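Local atomic coordinates of HTH-type transcriptional regulator MmpR5 (Mycobacterium tuberculosis, PDB entry 4NB5), a protein that represses transcription of the MmpS-MmpL transport systems and of its own gene by binding directly to their promoter regions. Residues L40-V45 against A57-A62. Residues are numbered along the deposited sequence; the frame is centred on the assembly and turned at random.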
loop_
_atom_site.group_PDB
_atom_site.type_symbol
_atom_site.label_atom_id
_atom_site.label_comp_id
_atom_site.label_asym_id
_atom_site.label_seq_id
_atom_site.Cartn_x
_atom_site.Cartn_y
_atom_site.Cartn_z
ATOM N N LEU B 40 -2.636 -11.798 13.848
ATOM C CA LEU B 40 -3.112 -10.430 13.980
ATOM C C LEU B 40 -3.692 -10.219 15.376
ATOM O O LEU B 40 -3.414 -9.218 16.027
ATOM C CB LEU B 40 -4.152 -10.114 12.909
ATOM C CG LEU B 40 -4.752 -8.705 12.959
ATOM C CD1 LEU B 40 -3.675 -7.634 12.900
ATOM C CD2 LEU B 40 -5.755 -8.500 11.840
ATOM N N GLY B 41 -4.496 -11.170 15.839
ATOM C CA GLY B 41 -5.054 -11.083 17.175
ATOM C C GLY B 41 -3.978 -10.987 18.250
ATOM O O GLY B 41 -4.065 -10.162 19.159
ATOM N N TRP B 42 -2.964 -11.837 18.153
ATOM C CA TRP B 42 -1.862 -11.807 19.100
ATOM C C TRP B 42 -1.169 -10.439 19.104
ATOM O O TRP B 42 -0.886 -9.881 20.160
ATOM C CB TRP B 42 -0.851 -12.915 18.792
ATOM C CG TRP B 42 0.272 -12.981 19.786
ATOM C CD1 TRP B 42 1.545 -12.525 19.612
ATOM C CD2 TRP B 42 0.222 -13.542 21.108
ATOM N NE1 TRP B 42 2.291 -12.767 20.742
ATOM C CE2 TRP B 42 1.504 -13.383 21.668
ATOM C CE3 TRP B 42 -0.778 -14.166 21.855
ATOM C CZ2 TRP B 42 1.805 -13.828 22.957
ATOM C CZ3 TRP B 42 -0.472 -14.601 23.139
ATOM C CH2 TRP B 42 0.809 -14.426 23.673
ATOM N N LEU B 43 -0.906 -9.883 17.925
ATOM C CA LEU B 43 -0.188 -8.604 17.862
ATOM C C LEU B 43 -1.037 -7.428 18.329
ATOM O O LEU B 43 -0.514 -6.345 18.594
ATOM C CB LEU B 43 0.358 -8.362 16.450
ATOM C CG LEU B 43 1.508 -9.292 16.063
ATOM C CD1 LEU B 43 1.796 -9.209 14.583
ATOM C CD2 LEU B 43 2.771 -8.958 16.859
ATOM N N LEU B 44 -2.344 -7.642 18.445
ATOM C CA LEU B 44 -3.249 -6.644 18.999
ATOM C C LEU B 44 -3.250 -6.608 20.531
ATOM O O LEU B 44 -3.627 -5.606 21.120
ATOM C CB LEU B 44 -4.674 -6.913 18.510
ATOM C CG LEU B 44 -4.957 -6.303 17.144
ATOM C CD1 LEU B 44 -6.072 -7.054 16.453
ATOM C CD2 LEU B 44 -5.325 -4.851 17.261
ATOM N N VAL B 45 -2.838 -7.699 21.173
ATOM C CA VAL B 45 -2.953 -7.790 22.628
ATOM C C VAL B 45 -1.653 -8.113 23.349
ATOM O O VAL B 45 -1.602 -8.034 24.571
ATOM C CB VAL B 45 -3.993 -8.849 23.062
ATOM C CG1 VAL B 45 -5.380 -8.447 22.596
ATOM C CG2 VAL B 45 -3.615 -10.226 22.540
ATOM N N ALA B 57 6.099 -17.848 17.020
ATOM C CA ALA B 57 5.946 -19.268 16.748
ATOM C C ALA B 57 5.628 -20.019 18.036
ATOM O O ALA B 57 4.807 -20.928 18.036
ATOM C CB ALA B 57 7.201 -19.823 16.108
ATOM N N THR B 58 6.270 -19.625 19.133
ATOM C CA THR B 58 6.069 -20.294 20.416
ATOM C C THR B 58 4.659 -20.053 20.956
ATOM O O THR B 58 3.956 -20.992 21.336
ATOM C CB THR B 58 7.102 -19.821 21.454
ATOM O OG1 THR B 58 8.405 -20.260 21.059
ATOM C CG2 THR B 58 6.790 -20.389 22.827
ATOM N N ALA B 59 4.250 -18.790 20.962
ATOM C CA ALA B 59 2.965 -18.380 21.523
ATOM C C ALA B 59 1.787 -19.021 20.793
ATOM O O ALA B 59 0.773 -19.369 21.414
ATOM C CB ALA B 59 2.843 -16.859 21.472
ATOM N N LEU B 60 1.923 -19.164 19.480
ATOM C CA LEU B 60 0.835 -19.642 18.627
ATOM C C LEU B 60 0.963 -21.125 18.262
ATOM O O LEU B 60 0.170 -21.647 17.478
ATOM C CB LEU B 60 0.779 -18.790 17.350
ATOM C CG LEU B 60 0.523 -17.306 17.613
ATOM C CD1 LEU B 60 0.604 -16.487 16.322
ATOM C CD2 LEU B 60 -0.827 -17.119 18.291
ATOM N N ALA B 61 1.959 -21.803 18.829
ATOM C CA ALA B 61 2.180 -23.212 18.529
ATOM C C ALA B 61 2.274 -23.407 17.018
ATOM O O ALA B 61 1.660 -24.314 16.461
ATOM C CB ALA B 61 1.058 -24.065 19.106
ATOM N N ALA B 62 3.041 -22.538 16.369
ATOM C CA ALA B 62 3.144 -22.546 14.917
ATOM C C ALA B 62 4.574 -22.806 14.448
ATOM O O ALA B 62 5.529 -22.693 15.222
ATOM C CB ALA B 62 2.635 -21.223 14.356
#
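The methyl group of Ala59 sits over one face of the Trp42 indole, above the six-membered ring and displaced toward its rim. Ala59 CB lies 3.8 Å from the centroid of the Trp42 six-membered ring, a CH-pi contact. The line to the centroid leans 22° from the ring normal. The closest approach is Ala59 CB to Trp42 CZ2, 3.5 Å. The ring-fusion carbon Trp42 CE2 is hardly farther, 3.7 Å from Ala59 CB. With CG anti to the backbone N (chi1 -177°), the indole reaches out from its helix toward the end of helix 53-59 and presents a flat side to it. Trp42 NE1, at the margin of the CH-pi contact, is hydrogen-bonded to Gln51 OE1, a bond that would limit rotation of the ring. At the methylene that carries the indole, Leu60 adds a second apolar touch: Leu60 CD2 approaches Trp42 CB to 4.2 Å, while the same leucine also packs on Leu35 and Leu39. The contact thus joins helix 34-45 to the first helix of the inferred helix-turn-helix in this MarR-type winged-helix domain. Directly after Leu60 the chain turns toward helix 64-77 through a Schellman motif, with Ala61 at positive phi and Ala62 N bonded to Ala57 O at 2.9 Å. Arg38 NH2, one turn before Trp42, donates a hydrogen bond to Leu60 O.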